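PDB 5A9T: putative dehydrogenase from Amycolatopsis orientalis, which reduces imines to amines stereoselectively at the expense of NADPH, as an imine reductase of the HIBADH-related family. Local coordinates for residues 57-62 and 87-92; 104-109 and 114-119. One frame throughout, in Å; residues are numbered along the deposited sequence.

Contact 1 of 2, residues 57-62 and 87-92; sequences DAVSAS and RGRVVV
Arg89 reaches across to the last turn of helix 55-60 and carries the whole of this contact, a worked example of how one long side chain can tie a helix end to the loop before a strand. From CB, which points toward the helix, CG leaves beside the backbone N and anti to the carbonyl carbon (chi1 -54°), and from there the chain runs extended to NE. CG passes Ser62 O at 4.1 Å. CD is the first atom to meet the helix: it lies 3.2 Å from Val59 O, and the CG1 methyl of Val59 touches the same carbon at 3.7 Å, the two side chains crossing obliquely. Both segments belong to the Rossmann-type nucleotide-binding domain, where helix 55-60 runs by way of Ser62 into strand 64-67, the neighbour of strand 90-93 in the sheet. Beyond CD, NE turns back to the carbonyl of Ala85, to which it is hydrogen-bonded. The guanidinium lies flat against the helix end, with Ser60 CA 3.6 Å above the centre of one face and Val59 O over that same face. NH1 gives the hydrogen bond across the segments, to Ser62 O at 2.9 Å with an N-H...O angle of 151°. The oxygen lies close to the guanidinium plane, but the nitrogen stands above the carbonyl plane of Ser62 and not on a lone pair. At the far corner, Arg89 NH2 lies 3.6 Å from Ser60 O.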
loop_
_atom_site.group_PDB
_atom_site.type_symbol
_atom_site.label_atom_id
_atom_site.label_comp_id
_atom_site.label_asym_id
_atom_site.label_seq_id
_atom_site.Cartn_x
_atom_site.Cartn_y
_atom_site.Cartn_z
ATOM N N ASP A 57 -18.682 -42.293 0.835
ATOM C CA ASP A 57 -18.180 -42.672 -0.461
ATOM C C ASP A 57 -17.232 -41.618 -1.025
ATOM O O ASP A 57 -16.206 -41.938 -1.627
ATOM C CB ASP A 57 -19.328 -42.919 -1.429
ATOM C CG ASP A 57 -20.249 -44.088 -1.010
ATOM O OD1 ASP A 57 -19.794 -45.099 -0.419
ATOM O OD2 ASP A 57 -21.468 -43.960 -1.317
ATOM N N ALA A 58 -17.520 -40.330 -0.824
ATOM C CA ALA A 58 -16.623 -39.308 -1.309
ATOM C C ALA A 58 -15.249 -39.391 -0.639
ATOM O O ALA A 58 -14.239 -39.346 -1.294
ATOM C CB ALA A 58 -17.190 -37.943 -1.031
ATOM N N VAL A 59 -15.255 -39.529 0.670
ATOM C CA VAL A 59 -13.989 -39.674 1.439
ATOM C C VAL A 59 -13.236 -40.936 0.976
ATOM O O VAL A 59 -11.956 -40.932 0.869
ATOM C CB VAL A 59 -14.328 -39.725 2.954
ATOM C CG1 VAL A 59 -13.184 -40.195 3.828
ATOM C CG2 VAL A 59 -14.719 -38.297 3.388
ATOM N N SER A 60 -13.971 -42.048 0.794
ATOM C CA SER A 60 -13.313 -43.314 0.466
ATOM C C SER A 60 -12.708 -43.352 -0.945
ATOM O O SER A 60 -11.926 -44.258 -1.284
ATOM C CB SER A 60 -14.312 -44.488 0.675
ATOM O OG SER A 60 -14.786 -44.563 1.994
ATOM N N ALA A 61 -13.059 -42.390 -1.829
ATOM C CA ALA A 61 -12.643 -42.379 -3.225
ATOM C C ALA A 61 -11.174 -42.008 -3.404
ATOM O O ALA A 61 -10.564 -42.297 -4.438
ATOM C CB ALA A 61 -13.488 -41.431 -4.069
ATOM N N SER A 62 -10.648 -41.232 -2.447
ATOM C CA SER A 62 -9.377 -40.561 -2.614
ATOM C C SER A 62 -8.639 -40.499 -1.304
ATOM O O SER A 62 -9.242 -40.408 -0.293
ATOM C CB SER A 62 -9.528 -39.098 -3.156
ATOM O OG SER A 62 -10.502 -39.043 -4.208
ATOM N N ARG A 87 -9.385 -42.419 8.439
ATOM C CA ARG A 87 -8.067 -42.921 8.795
ATOM C C ARG A 87 -7.208 -43.230 7.585
ATOM O O ARG A 87 -7.663 -43.880 6.642
ATOM C CB ARG A 87 -8.216 -44.209 9.642
ATOM C CG ARG A 87 -6.908 -44.648 10.246
ATOM C CD ARG A 87 -7.145 -45.838 11.223
ATOM N NE ARG A 87 -7.938 -45.354 12.388
ATOM C CZ ARG A 87 -7.497 -44.602 13.386
ATOM N NH1 ARG A 87 -6.265 -44.105 13.455
ATOM N NH2 ARG A 87 -8.389 -44.193 14.304
ATOM N N GLY A 88 -5.989 -42.747 7.583
ATOM C CA GLY A 88 -5.134 -42.928 6.509
ATOM C C GLY A 88 -5.286 -42.105 5.287
ATOM O O GLY A 88 -4.699 -42.362 4.246
ATOM N N ARG A 89 -6.134 -41.097 5.424
ATOM C CA ARG A 89 -6.362 -40.074 4.352
ATOM C C ARG A 89 -5.875 -38.777 4.841
ATOM O O ARG A 89 -5.226 -38.655 5.893
ATOM C CB ARG A 89 -7.845 -40.073 3.963
ATOM C CG ARG A 89 -8.356 -41.479 3.578
ATOM C CD ARG A 89 -9.784 -41.498 3.080
ATOM N NE ARG A 89 -10.209 -42.902 2.895
ATOM C CZ ARG A 89 -9.928 -43.574 1.797
ATOM N NH1 ARG A 89 -9.432 -43.074 0.716
ATOM N NH2 ARG A 89 -10.153 -44.905 1.779
ATOM N N VAL A 90 -5.952 -37.759 3.953
ATOM C CA VAL A 90 -5.398 -36.386 4.183
ATOM C C VAL A 90 -6.474 -35.387 3.901
ATOM O O VAL A 90 -7.119 -35.447 2.841
ATOM C CB VAL A 90 -4.183 -36.190 3.278
ATOM C CG1 VAL A 90 -3.752 -34.744 3.236
ATOM C CG2 VAL A 90 -3.068 -37.145 3.701
ATOM N N VAL A 91 -6.628 -34.411 4.791
ATOM C CA VAL A 91 -7.545 -33.256 4.608
ATOM C C VAL A 91 -6.695 -32.038 4.352
ATOM O O VAL A 91 -5.835 -31.684 5.168
ATOM C CB VAL A 91 -8.423 -33.107 5.812
ATOM C CG1 VAL A 91 -9.084 -31.710 5.774
ATOM C CG2 VAL A 91 -9.493 -34.242 5.896
ATOM N N VAL A 92 -6.972 -31.353 3.240
ATOM C CA VAL A 92 -6.507 -30.012 2.945
ATOM C C VAL A 92 -7.708 -29.121 3.072
ATOM O O VAL A 92 -8.620 -29.153 2.222
ATOM C CB VAL A 92 -5.849 -29.932 1.606
ATOM C CG1 VAL A 92 -5.380 -28.501 1.295
ATOM C CG2 VAL A 92 -4.660 -30.836 1.489
#

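Contact 2 of 2, residues 104-109 and 114-119; sequences EALRWA and TGYLDG
Tyr116 lays its ring under the backbone of helix 104-109, and most of the apolar contact gathers round it. Over one face sits Leu106 CA, 4.0 Å from the ring centroid and 23° off its normal, a CH-pi contact; Leu106 N and the carbonyl group of Ala105 lie over the same face. The ring is put there by CG of Tyr116 standing anti to the backbone N (chi1 -173°). At its root, CB of Tyr116 meets the CD2 methyl of Leu106 at 3.4 Å and Ala109 CB at 3.8 Å, while at the far end Ala105 CB packs on CZ at 3.7 Å. The small side chains of Ala105 and Ala109 probably help helix 104-109 and strand 115-119 to come within 7.8 Å, axis to axis.

Of the polar interactions, one joins the segments: Thr114 N donates to Ala109 O at 2.9 Å. Thr114 OG1 turns instead to Leu86 O. The phenol hydroxyl of Tyr116 donates to Asp118 OD1 at 2.6 Å, on the anti lone pair, and also meets Asn93 ND2, which fixes the end of the ring; Ser96 OG is the second partner of Asp118 OD1. A leucine in place of Tyr116 would probably cost Asp118 OD1 one of its two hydroxyl partners, leave Asn93 ND2 without this one, and deprive the backbone of Ala105 and Leu106 of a flat face to lie on.

Helix 104-109 and strand 115-119 run nearly antiparallel, at 165°, as the second half of the beta-alpha-beta crossover from strand 90-93. Leu75 of helix 75-78 adjoins Ala105, and on the other side of strand 115-121 Leu117 packs against helix 141-152.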
loop_
_atom_site.group_PDB
_atom_site.type_symbol
_atom_site.label_atom_id
_atom_site.label_comp_id
_atom_site.label_asym_id
_atom_site.label_seq_id
_atom_site.Cartn_x
_atom_site.Cartn_y
_atom_site.Cartn_z
ATOM N N GLU A 104 -7.956 -26.420 15.992
ATOM C CA GLU A 104 -9.035 -27.378 16.394
ATOM C C GLU A 104 -9.158 -28.466 15.348
ATOM O O GLU A 104 -9.171 -29.676 15.679
ATOM C CB GLU A 104 -10.466 -26.759 16.554
ATOM N N ALA A 105 -9.265 -28.053 14.081
ATOM C CA ALA A 105 -9.372 -29.072 13.034
ATOM C C ALA A 105 -8.118 -29.934 12.924
ATOM O O ALA A 105 -8.311 -31.136 12.593
ATOM C CB ALA A 105 -9.624 -28.342 11.701
ATOM N N LEU A 106 -6.929 -29.466 13.090
ATOM C CA LEU A 106 -5.728 -30.282 13.069
ATOM C C LEU A 106 -5.866 -31.370 14.175
ATOM O O LEU A 106 -5.641 -32.543 13.922
ATOM C CB LEU A 106 -4.470 -29.440 13.250
ATOM C CG LEU A 106 -3.107 -30.148 13.165
ATOM C CD1 LEU A 106 -2.544 -30.629 14.484
ATOM C CD2 LEU A 106 -3.129 -31.328 12.255
ATOM N N ARG A 107 -6.206 -30.960 15.376
ATOM C CA ARG A 107 -6.367 -31.969 16.464
ATOM C C ARG A 107 -7.462 -32.961 16.114
ATOM O O ARG A 107 -7.262 -34.187 16.440
ATOM C CB ARG A 107 -6.663 -31.233 17.798
ATOM C CG ARG A 107 -5.401 -30.517 18.248
ATOM C CD ARG A 107 -5.517 -29.985 19.686
ATOM N NE ARG A 107 -6.604 -29.000 19.849
ATOM C CZ ARG A 107 -6.482 -27.670 19.711
ATOM N NH1 ARG A 107 -5.320 -27.073 19.414
ATOM N NH2 ARG A 107 -7.550 -26.921 19.849
ATOM N N TRP A 108 -8.620 -32.547 15.583
ATOM C CA TRP A 108 -9.648 -33.348 15.138
ATOM C C TRP A 108 -9.082 -34.435 14.165
ATOM O O TRP A 108 -9.339 -35.655 14.239
ATOM C CB TRP A 108 -10.813 -32.553 14.545
ATOM C CG TRP A 108 -11.825 -33.311 13.846
ATOM C CD1 TRP A 108 -12.972 -33.807 14.345
ATOM C CD2 TRP A 108 -11.883 -33.596 12.411
ATOM N NE1 TRP A 108 -13.673 -34.439 13.395
ATOM C CE2 TRP A 108 -13.074 -34.286 12.201
ATOM C CE3 TRP A 108 -11.046 -33.358 11.370
ATOM C CZ2 TRP A 108 -13.461 -34.798 10.982
ATOM C CZ3 TRP A 108 -11.440 -33.818 10.067
ATOM C CH2 TRP A 108 -12.657 -34.529 9.918
ATOM N N ALA A 109 -8.379 -33.942 13.206
ATOM C CA ALA A 109 -7.751 -34.827 12.169
ATOM C C ALA A 109 -6.819 -35.828 12.756
ATOM O O ALA A 109 -6.937 -37.052 12.421
ATOM C CB ALA A 109 -7.034 -34.011 11.118
ATOM N N THR A 114 -5.752 -38.912 10.485
ATOM C CA THR A 114 -5.826 -38.200 9.181
ATOM C C THR A 114 -4.819 -37.084 9.135
ATOM O O THR A 114 -4.655 -36.350 10.099
ATOM C CB THR A 114 -7.229 -37.595 9.111
ATOM O OG1 THR A 114 -8.252 -38.660 9.262
ATOM C CG2 THR A 114 -7.450 -36.890 7.745
ATOM N N GLY A 115 -4.105 -36.962 8.045
ATOM C CA GLY A 115 -3.126 -35.853 7.869
ATOM C C GLY A 115 -3.888 -34.578 7.615
ATOM O O GLY A 115 -5.047 -34.612 7.144
ATOM N N TYR A 116 -3.235 -33.467 7.927
ATOM C CA TYR A 116 -3.955 -32.223 7.864
ATOM C C TYR A 116 -3.096 -31.081 7.386
ATOM O O TYR A 116 -1.999 -30.906 7.921
ATOM C CB TYR A 116 -4.558 -31.866 9.246
ATOM C CG TYR A 116 -5.447 -30.699 9.209
ATOM C CD1 TYR A 116 -6.826 -30.760 8.850
ATOM C CD2 TYR A 116 -4.926 -29.401 9.499
ATOM C CE1 TYR A 116 -7.635 -29.607 8.756
ATOM C CE2 TYR A 116 -5.786 -28.300 9.437
ATOM C CZ TYR A 116 -7.018 -28.345 9.106
ATOM O OH TYR A 116 -7.961 -27.312 8.995
ATOM N N LEU A 117 -3.578 -30.316 6.431
ATOM C CA LEU A 117 -2.944 -29.048 6.013
ATOM C C LEU A 117 -4.074 -28.033 5.914
ATOM O O LEU A 117 -5.155 -28.298 5.399
ATOM C CB LEU A 117 -2.141 -29.340 4.683
ATOM C CG LEU A 117 -1.244 -28.301 4.180
ATOM C CD1 LEU A 117 -0.075 -28.118 5.151
ATOM C CD2 LEU A 117 -0.852 -28.644 2.759
ATOM N N ASP A 118 -3.814 -26.795 6.398
ATOM C CA ASP A 118 -4.784 -25.721 6.310
ATOM C C ASP A 118 -4.266 -24.760 5.195
ATOM O O ASP A 118 -3.041 -24.555 5.061
ATOM C CB ASP A 118 -4.855 -24.980 7.659
ATOM C CG ASP A 118 -6.196 -24.329 7.834
ATOM O OD1 ASP A 118 -7.311 -24.952 8.080
ATOM O OD2 ASP A 118 -6.290 -23.064 7.560
ATOM N N GLY A 119 -5.201 -24.244 4.414
ATOM C CA GLY A 119 -4.747 -23.329 3.397
ATOM C C GLY A 119 -5.661 -22.146 3.245
ATOM O O GLY A 119 -6.881 -22.232 3.465
#

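Contacts 1 and 2, their centres about 13 Å apart, follow in series along the chain and meet in one sheet, where strands 90-93 and 115-121 are neighbours. The join is by backbone: Val91 N lies 2.8 Å from Gly115 O and Val91 O 2.9 Å from Leu117 N, both probable hydrogen bonds. Beside them the CG2 methyls of Val91 and Thr114 pack at 3.8 Å. Neither contact forms the cofactor site itself, and NADP is not bound to this chain. Two residues known to bind it lie at a moderate remove: the side chain of Tyr116 is about 9 Å from that of Asn95, and the side chain of Val59 about 12 Å from that of Arg36.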